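PDB 3IA4: dihydrofolate reductase from Moritella profunda, which catalyses, as a member of the dihydrofolate reductase family, the NADPH-dependent reduction of 7,8-dihydrofolate to 5,6,7,8-tetrahydrofolate, probably a key step of folate metabolism. Local coordinates for residues A[45-50]-A[94-99]; A[3-8]-A[125-130]; A[78-83]-A[102-107]. All coordinates share one frame; numbering follows the deposited sequence.

Interaction 1 of 3, residues A[45-50]-A[94-99]. With NDP (NADPH dihydro-nicotinamide-adenine-dinucleotide phosphate), chain E.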
loop_
_atom_site.group_PDB
_atom_site.type_symbol
_atom_site.label_atom_id
_atom_site.label_comp_id
_atom_site.label_asym_id
_atom_site.label_seq_id
_atom_site.Cartn_x
_atom_site.Cartn_y
_atom_site.Cartn_z
ATOM N N ARG A 45 -7.177 5.747 7.801
ATOM C CA ARG A 45 -8.544 6.118 7.516
ATOM C C ARG A 45 -8.784 6.809 6.164
ATOM O O ARG A 45 -9.769 6.496 5.501
ATOM C CB ARG A 45 -9.042 6.989 8.665
ATOM C CG ARG A 45 -10.480 7.380 8.438
ATOM C CD ARG A 45 -10.739 8.570 9.320
ATOM N NE ARG A 45 -12.085 9.117 9.182
ATOM C CZ ARG A 45 -12.716 9.743 10.183
ATOM N NH1 ARG A 45 -12.124 9.845 11.393
ATOM N NH2 ARG A 45 -13.951 10.225 9.985
ATOM N N ASN A 46 -7.882 7.702 5.712
ATOM C CA ASN A 46 -8.115 8.361 4.449
ATOM C C ASN A 46 -8.087 7.355 3.292
ATOM O O ASN A 46 -8.870 7.455 2.352
ATOM C CB ASN A 46 -7.075 9.454 4.158
ATOM C CG ASN A 46 -7.166 10.596 5.133
ATOM O OD1 ASN A 46 -8.212 10.798 5.747
ATOM N ND2 ASN A 46 -6.094 11.385 5.245
ATOM N N THR A 47 -7.135 6.421 3.363
ATOM C CA THR A 47 -7.031 5.386 2.330
ATOM C C THR A 47 -8.302 4.547 2.283
ATOM O O THR A 47 -8.852 4.257 1.207
ATOM C CB THR A 47 -5.763 4.519 2.542
ATOM O OG1 THR A 47 -4.635 5.369 2.228
ATOM C CG2 THR A 47 -5.749 3.362 1.554
ATOM N N PHE A 48 -8.806 4.161 3.456
ATOM C CA PHE A 48 -10.075 3.417 3.421
ATOM C C PHE A 48 -11.164 4.220 2.698
ATOM O O PHE A 48 -11.934 3.657 1.939
ATOM C CB PHE A 48 -10.522 3.056 4.830
ATOM C CG PHE A 48 -11.863 2.357 4.841
ATOM C CD1 PHE A 48 -12.003 1.103 4.283
ATOM C CD2 PHE A 48 -12.972 2.985 5.386
ATOM C CE1 PHE A 48 -13.276 0.485 4.222
ATOM C CE2 PHE A 48 -14.229 2.361 5.360
ATOM C CZ PHE A 48 -14.364 1.129 4.783
ATOM N N GLU A 49 -11.268 5.513 2.999
ATOM C CA GLU A 49 -12.336 6.323 2.407
ATOM C C GLU A 49 -12.149 6.412 0.913
ATOM O O GLU A 49 -13.133 6.403 0.149
ATOM C CB GLU A 49 -12.433 7.696 3.070
ATOM C CG GLU A 49 -12.900 7.534 4.509
ATOM C CD GLU A 49 -13.098 8.858 5.205
ATOM O OE1 GLU A 49 -12.810 9.896 4.549
ATOM O OE2 GLU A 49 -13.513 8.858 6.405
ATOM N N SER A 50 -10.905 6.470 0.506
ATOM C CA SER A 50 -10.560 6.533 -0.930
ATOM C C SER A 50 -10.969 5.218 -1.659
ATOM O O SER A 50 -11.535 5.229 -2.771
ATOM C CB SER A 50 -9.073 6.813 -1.081
ATOM O OG SER A 50 -8.687 6.910 -2.434
ATOM N N MET A 94 0.099 -6.877 5.203
ATOM C CA MET A 94 0.375 -5.901 4.108
ATOM C C MET A 94 -0.113 -4.514 4.499
ATOM O O MET A 94 -1.309 -4.324 4.669
ATOM C CB MET A 94 -0.328 -6.290 2.789
ATOM C CG MET A 94 -0.064 -7.687 2.267
ATOM S SD MET A 94 1.622 -7.891 1.606
ATOM C CE MET A 94 1.473 -6.927 0.117
ATOM N N ILE A 95 0.811 -3.546 4.637
ATOM C CA ILE A 95 0.437 -2.138 4.853
ATOM C C ILE A 95 0.163 -1.506 3.496
ATOM O O ILE A 95 1.053 -1.544 2.613
ATOM C CB ILE A 95 1.582 -1.415 5.558
ATOM C CG1 ILE A 95 1.857 -2.011 6.992
ATOM C CG2 ILE A 95 1.315 0.094 5.576
ATOM C CD1 ILE A 95 0.869 -1.604 8.046
ATOM N N ILE A 96 -1.040 -0.987 3.291
ATOM C CA ILE A 96 -1.449 -0.608 1.926
ATOM C C ILE A 96 -1.585 0.892 1.786
ATOM O O ILE A 96 -2.092 1.394 0.778
ATOM C CB ILE A 96 -2.753 -1.271 1.439
ATOM C CG1 ILE A 96 -3.999 -0.835 2.263
ATOM C CG2 ILE A 96 -2.583 -2.799 1.527
ATOM C CD1 ILE A 96 -5.268 -0.995 1.488
ATOM N N GLY A 97 -1.196 1.611 2.830
ATOM C CA GLY A 97 -1.154 3.077 2.752
ATOM C C GLY A 97 -1.967 3.749 3.854
ATOM O O GLY A 97 -2.595 3.067 4.650
ATOM N N GLY A 98 -1.986 5.082 3.920
ATOM C CA GLY A 98 -1.410 5.963 2.902
ATOM C C GLY A 98 -0.088 6.492 3.432
ATOM O O GLY A 98 0.622 5.801 4.154
ATOM N N ALA A 99 0.250 7.739 3.065
ATOM C CA ALA A 99 1.610 8.234 3.436
ATOM C C ALA A 99 1.860 8.158 4.943
ATOM O O ALA A 99 2.977 7.777 5.406
ATOM C CB ALA A 99 1.749 9.680 2.989
HETATM P PA NDP E . -3.804 7.714 5.460
HETATM O O1A NDP E . -2.439 7.294 5.941
HETATM O O2A NDP E . -4.592 6.863 4.513
HETATM O O5B NDP E . -4.809 8.065 6.702
HETATM C C5B NDP E . -4.307 8.882 7.782
HETATM C C4B NDP E . -5.373 8.819 8.869
HETATM O O4B NDP E . -5.179 7.573 9.554
HETATM C C3B NDP E . -5.083 9.845 9.992
HETATM O O3B NDP E . -5.614 11.118 9.640
HETATM C C2B NDP E . -5.709 9.213 11.224
HETATM O O2B NDP E . -7.135 9.153 11.112
HETATM C C1B NDP E . -5.273 7.780 10.994
HETATM N N9A NDP E . -3.992 7.433 11.645
HETATM C C8A NDP E . -2.770 7.630 11.124
HETATM N N7A NDP E . -1.815 7.115 11.925
HETATM C C5A NDP E . -2.456 6.553 12.988
HETATM C C6A NDP E . -2.083 5.800 14.194
HETATM N N6A NDP E . -0.777 5.544 14.529
HETATM N N1A NDP E . -3.132 5.397 14.989
HETATM C C2A NDP E . -4.421 5.590 14.730
HETATM N N3A NDP E . -4.815 6.264 13.652
HETATM C C4A NDP E . -3.878 6.747 12.771
HETATM O O3 NDP E . -3.754 9.213 4.854
HETATM P PN NDP E . -2.808 10.044 3.851
HETATM O O1N NDP E . -1.436 10.084 4.416
HETATM O O2N NDP E . -3.504 11.319 3.537
HETATM O O5D NDP E . -2.704 9.103 2.580
HETATM C C5D NDP E . -3.814 9.032 1.696
HETATM C C4D NDP E . -3.349 9.311 0.272
HETATM O O4D NDP E . -2.522 8.189 -0.213
HETATM C C3D NDP E . -4.490 9.448 -0.747
HETATM O O3D NDP E . -4.120 10.441 -1.723
HETATM C C2D NDP E . -4.529 8.089 -1.448
HETATM O O2D NDP E . -5.084 8.127 -2.786
HETATM C C1D NDP E . -3.060 7.766 -1.481
HETATM N N1N NDP E . -2.729 6.349 -1.575
HETATM C C2N NDP E . -1.922 5.966 -2.567
HETATM C C3N NDP E . -1.490 4.665 -2.629
HETATM C C7N NDP E . -0.599 4.271 -3.765
HETATM O O7N NDP E . -0.101 3.165 -3.741
HETATM N N7N NDP E . -0.250 5.132 -4.725
HETATM C C4N NDP E . -1.887 3.571 -1.649
HETATM C C5N NDP E . -2.700 4.163 -0.601
HETATM C C6N NDP E . -3.120 5.471 -0.624
HETATM P P2B NDP E . -8.083 9.797 12.262
HETATM O O1X NDP E . -9.394 9.225 11.938
HETATM O O2X NDP E . -7.420 9.405 13.537
HETATM O O3X NDP E . -7.934 11.284 12.098
#

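Interaction 2 of 3, residues A[3-8]-A[125-130]. With MTX (methotrexate), chain F.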
loop_
_atom_site.group_PDB
_atom_site.type_symbol
_atom_site.label_atom_id
_atom_site.label_comp_id
_atom_site.label_asym_id
_atom_site.label_seq_id
_atom_site.Cartn_x
_atom_site.Cartn_y
_atom_site.Cartn_z
ATOM N N VAL A 3 6.459 -8.155 7.892
ATOM C CA VAL A 3 5.774 -6.875 7.741
ATOM C C VAL A 3 6.101 -6.271 6.416
ATOM O O VAL A 3 7.255 -5.990 6.123
ATOM C CB VAL A 3 6.170 -5.889 8.869
ATOM C CG1 VAL A 3 5.555 -4.511 8.609
ATOM C CG2 VAL A 3 5.713 -6.481 10.188
ATOM N N SER A 4 5.106 -6.202 5.548
ATOM C CA SER A 4 5.329 -5.710 4.176
ATOM C C SER A 4 4.534 -4.457 3.908
ATOM O O SER A 4 3.475 -4.314 4.479
ATOM C CB SER A 4 4.900 -6.797 3.169
ATOM O OG SER A 4 5.715 -7.949 3.325
ATOM N N MET A 5 5.018 -3.556 3.023
ATOM C CA MET A 5 4.208 -2.433 2.618
ATOM C C MET A 5 4.115 -2.513 1.101
ATOM O O MET A 5 5.075 -2.951 0.439
ATOM C CB MET A 5 4.886 -1.081 3.014
ATOM C CG MET A 5 5.307 -1.133 4.480
ATOM S SD MET A 5 5.465 0.499 5.291
ATOM C CE MET A 5 6.480 1.404 4.140
ATOM N N ILE A 6 2.991 -2.120 0.568
ATOM C CA ILE A 6 2.744 -2.216 -0.896
ATOM C C ILE A 6 2.254 -0.849 -1.320
ATOM O O ILE A 6 1.369 -0.279 -0.681
ATOM C CB ILE A 6 1.739 -3.335 -1.293
ATOM C CG1 ILE A 6 1.539 -3.271 -2.814
ATOM C CG2 ILE A 6 0.401 -3.152 -0.544
ATOM C CD1 ILE A 6 0.841 -4.572 -3.433
ATOM N N ALA A 7 2.840 -0.310 -2.398
ATOM C CA ALA A 7 2.451 1.016 -2.895
ATOM C C ALA A 7 2.766 1.149 -4.358
ATOM O O ALA A 7 3.677 0.458 -4.845
ATOM C CB ALA A 7 3.306 2.100 -2.136
ATOM N N ALA A 8 2.066 2.062 -5.040
ATOM C CA ALA A 8 2.398 2.368 -6.439
ATOM C C ALA A 8 2.912 3.835 -6.477
ATOM O O ALA A 8 2.223 4.753 -6.029
ATOM C CB ALA A 8 1.153 2.253 -7.313
ATOM N N THR A 125 0.763 13.799 -1.640
ATOM C CA THR A 125 1.214 12.739 -0.723
ATOM C C THR A 125 2.326 11.959 -1.421
ATOM O O THR A 125 2.285 11.722 -2.644
ATOM C CB THR A 125 0.099 11.751 -0.323
ATOM O OG1 THR A 125 -0.672 11.451 -1.451
ATOM C CG2 THR A 125 -0.847 12.456 0.679
ATOM N N TRP A 126 3.364 11.631 -0.665
ATOM C CA TRP A 126 4.531 10.977 -1.231
ATOM C C TRP A 126 4.873 9.765 -0.411
ATOM O O TRP A 126 4.744 9.761 0.830
ATOM C CB TRP A 126 5.773 11.939 -1.176
ATOM C CG TRP A 126 5.626 13.067 -2.125
ATOM C CD1 TRP A 126 6.173 13.144 -3.368
ATOM C CD2 TRP A 126 4.906 14.289 -1.912
ATOM N NE1 TRP A 126 5.768 14.321 -3.990
ATOM C CE2 TRP A 126 4.997 15.042 -3.113
ATOM C CE3 TRP A 126 4.147 14.810 -0.833
ATOM C CZ2 TRP A 126 4.348 16.283 -3.281
ATOM C CZ3 TRP A 126 3.488 16.065 -1.008
ATOM C CH2 TRP A 126 3.611 16.778 -2.228
ATOM N N PHE A 127 5.384 8.748 -1.061
ATOM C CA PHE A 127 5.961 7.563 -0.315
ATOM C C PHE A 127 7.203 8.015 0.467
ATOM O O PHE A 127 7.927 8.947 0.075
ATOM C CB PHE A 127 6.397 6.492 -1.366
ATOM C CG PHE A 127 6.581 5.128 -0.764
ATOM C CD1 PHE A 127 7.864 4.594 -0.553
ATOM C CD2 PHE A 127 5.450 4.415 -0.348
ATOM C CE1 PHE A 127 8.013 3.302 0.064
ATOM C CE2 PHE A 127 5.580 3.162 0.248
ATOM C CZ PHE A 127 6.855 2.606 0.502
ATOM N N PRO A 128 7.526 7.355 1.583
ATOM C CA PRO A 128 8.731 7.746 2.315
ATOM C C PRO A 128 10.047 7.500 1.520
ATOM O O PRO A 128 10.063 6.777 0.544
ATOM C CB PRO A 128 8.718 6.759 3.523
ATOM C CG PRO A 128 7.502 5.990 3.459
ATOM C CD PRO A 128 6.675 6.392 2.321
ATOM N N ASP A 129 11.144 8.140 1.925
ATOM C CA ASP A 129 12.430 7.941 1.259
ATOM C C ASP A 129 13.064 6.578 1.691
ATOM O O ASP A 129 13.931 6.488 2.580
ATOM C CB ASP A 129 13.360 9.106 1.669
ATOM C CG ASP A 129 14.697 9.026 1.022
ATOM O OD1 ASP A 129 14.776 8.318 0.007
ATOM O OD2 ASP A 129 15.694 9.597 1.562
ATOM N N TYR A 130 12.529 5.497 1.142
ATOM C CA TYR A 130 13.001 4.177 1.516
ATOM C C TYR A 130 14.469 3.969 1.150
ATOM O O TYR A 130 15.164 3.113 1.732
ATOM C CB TYR A 130 12.101 3.101 0.853
ATOM C CG TYR A 130 12.182 3.069 -0.651
ATOM C CD1 TYR A 130 11.408 3.967 -1.445
ATOM C CD2 TYR A 130 13.039 2.180 -1.311
ATOM C CE1 TYR A 130 11.483 3.963 -2.833
ATOM C CE2 TYR A 130 13.116 2.174 -2.722
ATOM C CZ TYR A 130 12.334 3.053 -3.457
ATOM O OH TYR A 130 12.445 3.032 -4.808
HETATM N N1 MTX F . -1.473 -0.151 -5.866
HETATM C C2 MTX F . -0.407 -0.621 -5.185
HETATM N NA2 MTX F . 0.587 -1.177 -5.903
HETATM N N3 MTX F . -0.354 -0.544 -3.822
HETATM C C4 MTX F . -1.384 0.000 -3.106
HETATM N NA4 MTX F . -1.268 0.084 -1.803
HETATM C C4A MTX F . -2.479 0.444 -3.780
HETATM N N5 MTX F . -3.542 0.950 -3.068
HETATM C C6 MTX F . -4.637 1.409 -3.756
HETATM C C7 MTX F . -4.737 1.349 -5.145
HETATM N N8 MTX F . -3.663 0.805 -5.863
HETATM C C8A MTX F . -2.545 0.369 -5.159
HETATM C C9 MTX F . -5.773 1.992 -2.924
HETATM N N10 MTX F . -7.006 2.193 -3.687
HETATM C CM MTX F . -7.440 3.597 -3.882
HETATM C C11 MTX F . -9.292 -1.027 -5.132
HETATM C C12 MTX F . -9.691 0.279 -5.384
HETATM C C13 MTX F . -8.955 1.342 -4.901
HETATM C C14 MTX F . -7.783 1.098 -4.183
HETATM C C15 MTX F . -7.396 -0.222 -3.968
HETATM C C16 MTX F . -8.162 -1.288 -4.355
HETATM C C MTX F . -10.000 -2.196 -5.668
HETATM O O MTX F . -11.350 -2.143 -5.979
HETATM N N MTX F . -9.255 -3.278 -5.880
HETATM C CA MTX F . -9.783 -4.559 -6.258
HETATM C CT MTX F . -9.237 -5.615 -5.323
HETATM O O1 MTX F . -8.097 -5.444 -4.795
HETATM O O2 MTX F . -9.909 -6.656 -5.114
HETATM C CB MTX F . -9.370 -4.958 -7.681
HETATM C CG MTX F . -9.915 -3.977 -8.718
HETATM C CD MTX F . -11.440 -3.998 -8.868
HETATM O OE1 MTX F . -12.022 -3.260 -9.716
HETATM O OE2 MTX F . -12.155 -4.737 -8.160
#

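Interaction 3 of 3, residues A[78-83]-A[102-107]. With NDP (NADPH dihydro-nicotinamide-adenine-dinucleotide phosphate), chain E.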
loop_
_atom_site.group_PDB
_atom_site.type_symbol
_atom_site.label_atom_id
_atom_site.label_comp_id
_atom_site.label_asym_id
_atom_site.label_seq_id
_atom_site.Cartn_x
_atom_site.Cartn_y
_atom_site.Cartn_z
ATOM N N ALA A 78 -7.000 1.633 17.127
ATOM C CA ALA A 78 -6.590 2.989 17.425
ATOM C C ALA A 78 -5.085 3.174 17.534
ATOM O O ALA A 78 -4.601 4.299 17.769
ATOM C CB ALA A 78 -7.280 3.478 18.748
ATOM N N THR A 79 -4.348 2.086 17.378
ATOM C CA THR A 79 -2.879 2.145 17.434
ATOM C C THR A 79 -2.308 1.092 16.477
ATOM O O THR A 79 -2.972 0.074 16.154
ATOM C CB THR A 79 -2.283 1.836 18.844
ATOM O OG1 THR A 79 -2.557 0.474 19.205
ATOM C CG2 THR A 79 -2.845 2.750 19.924
ATOM N N LEU A 80 -1.047 1.294 16.096
ATOM C CA LEU A 80 -0.359 0.326 15.259
ATOM C C LEU A 80 -0.211 -1.015 15.963
ATOM O O LEU A 80 -0.330 -2.067 15.331
ATOM C CB LEU A 80 1.043 0.845 14.906
ATOM C CG LEU A 80 1.297 1.622 13.607
ATOM C CD1 LEU A 80 0.058 1.812 12.844
ATOM C CD2 LEU A 80 2.017 2.972 13.807
ATOM N N GLU A 81 0.127 -0.985 17.250
ATOM C CA GLU A 81 0.233 -2.215 18.000
ATOM C C GLU A 81 -1.046 -2.992 17.920
ATOM O O GLU A 81 -1.023 -4.191 17.826
ATOM C CB GLU A 81 0.587 -1.929 19.479
ATOM C CG GLU A 81 2.042 -1.513 19.711
ATOM C CD GLU A 81 2.609 -0.561 18.636
ATOM O OE1 GLU A 81 2.102 -0.566 17.479
ATOM O OE2 GLU A 81 3.589 0.180 18.934
ATOM N N ASP A 82 -2.178 -2.316 17.990
ATOM C CA ASP A 82 -3.445 -3.035 17.978
ATOM C C ASP A 82 -3.712 -3.614 16.594
ATOM O O ASP A 82 -4.388 -4.651 16.457
ATOM C CB ASP A 82 -4.589 -2.143 18.412
ATOM C CG ASP A 82 -4.545 -1.811 19.893
ATOM O OD1 ASP A 82 -3.966 -2.605 20.665
ATOM O OD2 ASP A 82 -5.087 -0.752 20.289
ATOM N N ALA A 83 -3.233 -2.918 15.557
ATOM C CA ALA A 83 -3.339 -3.433 14.209
ATOM C C ALA A 83 -2.618 -4.770 14.109
ATOM O O ALA A 83 -3.161 -5.765 13.580
ATOM C CB ALA A 83 -2.806 -2.377 13.135
ATOM N N TYR A 102 2.641 4.555 5.929
ATOM C CA TYR A 102 3.966 4.184 5.360
ATOM C C TYR A 102 5.134 4.825 6.159
ATOM O O TYR A 102 6.154 4.189 6.412
ATOM C CB TYR A 102 4.123 4.640 3.891
ATOM C CG TYR A 102 3.211 3.961 2.885
ATOM C CD1 TYR A 102 2.981 2.606 2.900
ATOM C CD2 TYR A 102 2.617 4.741 1.901
ATOM C CE1 TYR A 102 2.189 2.002 1.954
ATOM C CE2 TYR A 102 1.803 4.166 0.909
ATOM C CZ TYR A 102 1.620 2.805 0.938
ATOM O OH TYR A 102 0.791 2.321 -0.033
ATOM N N ASN A 103 4.984 6.094 6.509
ATOM C CA ASN A 103 5.999 6.840 7.301
ATOM C C ASN A 103 6.190 6.137 8.634
ATOM O O ASN A 103 7.308 5.936 9.095
ATOM C CB ASN A 103 5.517 8.279 7.600
ATOM C CG ASN A 103 5.656 9.225 6.402
ATOM O OD1 ASN A 103 6.259 8.884 5.376
ATOM N ND2 ASN A 103 5.088 10.417 6.529
ATOM N N GLN A 104 5.083 5.792 9.290
ATOM C CA GLN A 104 5.245 5.204 10.622
ATOM C C GLN A 104 5.774 3.770 10.629
ATOM O O GLN A 104 6.360 3.380 11.629
ATOM C CB GLN A 104 3.940 5.219 11.358
ATOM C CG GLN A 104 3.418 6.633 11.600
ATOM C CD GLN A 104 1.992 6.596 12.103
ATOM O OE1 GLN A 104 1.743 6.355 13.273
ATOM N NE2 GLN A 104 1.064 6.896 11.240
ATOM N N CYS A 105 5.585 3.014 9.528
ATOM C CA CYS A 105 5.901 1.584 9.485
ATOM C C CYS A 105 7.153 1.258 8.694
ATOM O O CYS A 105 7.620 0.161 8.739
ATOM C CB CYS A 105 4.727 0.744 8.899
ATOM S SG CYS A 105 3.256 0.892 9.935
ATOM N N LEU A 106 7.740 2.225 7.983
ATOM C CA LEU A 106 8.940 1.934 7.178
ATOM C C LEU A 106 10.103 1.319 7.928
ATOM O O LEU A 106 10.710 0.326 7.465
ATOM C CB LEU A 106 9.405 3.214 6.401
ATOM C CG LEU A 106 10.646 2.952 5.525
ATOM C CD1 LEU A 106 10.371 2.033 4.307
ATOM C CD2 LEU A 106 11.223 4.270 5.074
ATOM N N ALA A 107 10.396 1.841 9.117
ATOM C CA ALA A 107 11.569 1.360 9.824
ATOM C C ALA A 107 11.378 -0.104 10.235
ATOM O O ALA A 107 12.367 -0.843 10.438
ATOM C CB ALA A 107 11.867 2.265 11.040
HETATM P PA NDP E . -3.804 7.714 5.460
HETATM O O1A NDP E . -2.439 7.294 5.941
HETATM O O2A NDP E . -4.592 6.863 4.513
HETATM O O5B NDP E . -4.809 8.065 6.702
HETATM C C5B NDP E . -4.307 8.882 7.782
HETATM C C4B NDP E . -5.373 8.819 8.869
HETATM O O4B NDP E . -5.179 7.573 9.554
HETATM C C3B NDP E . -5.083 9.845 9.992
HETATM O O3B NDP E . -5.614 11.118 9.640
HETATM C C2B NDP E . -5.709 9.213 11.224
HETATM O O2B NDP E . -7.135 9.153 11.112
HETATM C C1B NDP E . -5.273 7.780 10.994
HETATM N N9A NDP E . -3.992 7.433 11.645
HETATM C C8A NDP E . -2.770 7.630 11.124
HETATM N N7A NDP E . -1.815 7.115 11.925
HETATM C C5A NDP E . -2.456 6.553 12.988
HETATM C C6A NDP E . -2.083 5.800 14.194
HETATM N N6A NDP E . -0.777 5.544 14.529
HETATM N N1A NDP E . -3.132 5.397 14.989
HETATM C C2A NDP E . -4.421 5.590 14.730
HETATM N N3A NDP E . -4.815 6.264 13.652
HETATM C C4A NDP E . -3.878 6.747 12.771
HETATM O O3 NDP E . -3.754 9.213 4.854
HETATM P PN NDP E . -2.808 10.044 3.851
HETATM O O1N NDP E . -1.436 10.084 4.416
HETATM O O2N NDP E . -3.504 11.319 3.537
HETATM O O5D NDP E . -2.704 9.103 2.580
HETATM C C5D NDP E . -3.814 9.032 1.696
HETATM C C4D NDP E . -3.349 9.311 0.272
HETATM O O4D NDP E . -2.522 8.189 -0.213
HETATM C C3D NDP E . -4.490 9.448 -0.747
HETATM O O3D NDP E . -4.120 10.441 -1.723
HETATM C C2D NDP E . -4.529 8.089 -1.448
HETATM O O2D NDP E . -5.084 8.127 -2.786
HETATM C C1D NDP E . -3.060 7.766 -1.481
HETATM N N1N NDP E . -2.729 6.349 -1.575
HETATM C C2N NDP E . -1.922 5.966 -2.567
HETATM C C3N NDP E . -1.490 4.665 -2.629
HETATM C C7N NDP E . -0.599 4.271 -3.765
HETATM O O7N NDP E . -0.101 3.165 -3.741
HETATM N N7N NDP E . -0.250 5.132 -4.725
HETATM C C4N NDP E . -1.887 3.571 -1.649
HETATM C C5N NDP E . -2.700 4.163 -0.601
HETATM C C6N NDP E . -3.120 5.471 -0.624
HETATM P P2B NDP E . -8.083 9.797 12.262
HETATM O O1X NDP E . -9.394 9.225 11.938
HETATM O O2X NDP E . -7.420 9.405 13.537
HETATM O O3X NDP E . -7.934 11.284 12.098
#

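Interaction 1 of 3, residues A[45-50]-A[94-99]
Thr47 alone on the helix 45-50 reaches the strand and turn 94-99, by two branches. Its methyl CG2 lies 4.4 Å from CD1 of Ile96, a light apolar touch, and also rests near C5N of the NADPH nicotinamide ring. The hydroxyl branch sits beside the peptide entering Gly98, OG1 standing 3.2 Å from Gly98 N, but the angle is too poor for a hydrogen bond.

What joins the two segments by hydrogen bonds is the cofactor. Oxygen O2A of NADPH accepts from Thr47 OG1 at 2.7 Å and from Thr47 N, with a weak third bond from Gly98 N, whose stronger bond goes to O1A of NADPH at 3.0 Å. With OG1 beside the backbone N (chi1 -70°), hydroxyl and amide of Thr47 converge on the one oxygen. Asn46 ND2 donates to O2N of NADPH at 3.1 Å. The pyrophosphate thus passes between the N-terminal turn of helix 45-51 and the start of helix 99-105, where Gly98 is the N-cap; both helix ends probably help to stabilise its negative charge. The Gly97-Gly98 pair, joined by a cis peptide, is a hallmark of dihydrofolate reductases. A beta carbon on Gly97 would run into C5N of NADPH, and one on Gly98 into O5D.

Charged groups hold the outer end. The extended Arg45 chain carries NH1 to within 2.9 Å of O1X on the 2'-phosphate of NADPH, while Arg45 NE makes a salt bridge with Glu49 OE2 at 3.1 Å. Both partners lie in the guanidinium plane, although Glu49 OE2 is approached from above its carboxylate.

Interaction 2 of 3, residues A[3-8]-A[125-130]
Phe127 meets two side chains of the strand 3-8 through its CE2, CD2 and CZ atoms. CE2 touches the methyl CB of Ala7 at 3.5 Å, with CD2 almost as near, and CZ touches CE of Met5 at 3.8 Å. Both methyl groups approach the ring obliquely. The ring reaches them because Phe127 CG lies roughly anti to the backbone N (chi1 -162°), while Met5, bent at its last torsion (chi3 -50°), turns its terminal methyl to the ring.

In the next shell, Pro128 places its CD over one face of the Phe127 ring, 3.3 Å above the plane and offset toward the rim. Tyr102 of helix 99-105 also meets the ring, their planes inclined by about 55°.

The alternation of the strand turns Ile6 and Ala8 away from Phe127 and to the inhibitor. There Ile6 O accepts a hydrogen bond from NA4 of methotrexate at 2.9 Å, while Ile6 CG1 lies 3.5 Å from N3 of the pteridine. Ile6 O is also bonded to the hydroxyl of Tyr102. Ala8 N binds the carboxamide oxygen of NADPH.

Between the segments themselves the contact is wholly apolar: no hydrogen bond crosses from one to the other, so between them Phe127 is held by apolar fit, while its carbonyl is tied separately to Arg13 NE.

Interaction 3 of 3, residues A[78-83]-A[102-107]
Leu80, at the start of helix 80-87, sets its methyl CD2 against the side chain of Gln104, 3.4 Å from OE1 and 3.8 Å from CB, the two chains crossing at a slant. This is the close part of the contact. Extended beyond CG (chi2 169°), Gln104 carries its amide to the adenine of NADPH: OE1 accepts from N6A at 2.9 Å and NE2 donates to N7A at 3.0 Å, nearly straight at 174°, so the amide reads amino group and ring nitrogen together. A further bond from NE2 to Thr100 O helps fix the amide's rotation. Were Gln104 an alanine, N6A and N7A would probably lose both partners and a gap would open beside Leu80 CD2.

The rest is looser. Leu80 CG comes no nearer than 4.2 Å to Cys105 SG, with Glu81 and Asp82 exposed. The helix start is capped within its own segment: Thr79, the N-cap, takes a hydrogen bond on OG1 from Asp82 N at 3.1 Å.

Leu80 and Ala78 O also approach the adenine, making this the adenine end of the dihydrofolate reductase NADPH site, lined by the start of helix 80-87 and the C-terminal part of helix 99-105.

In the fold
From the N terminus, strand 2-9 enters the middle of the mixed sheet, and interaction 2 closes the longest loop when the chain returns at 125-130. Within that span lie the other two contacts. Interaction 1 begins at helix 45-51 and closes at strand 92-97, the sheet neighbour of strand 2-9; Ile95 bonds through its backbone to Ser4 and Ile6. Interaction 3 starts at 78-83, before interaction 1 has closed, and ends at 102-107, so the two cross along the chain. Tyr102 of interaction 3 borders both others. Interaction 1 thus ties a helix to strand 92-97, interaction 2 ties strand 2-9 to 125-130, and interaction 3 joins helices 80-87 and 99-105.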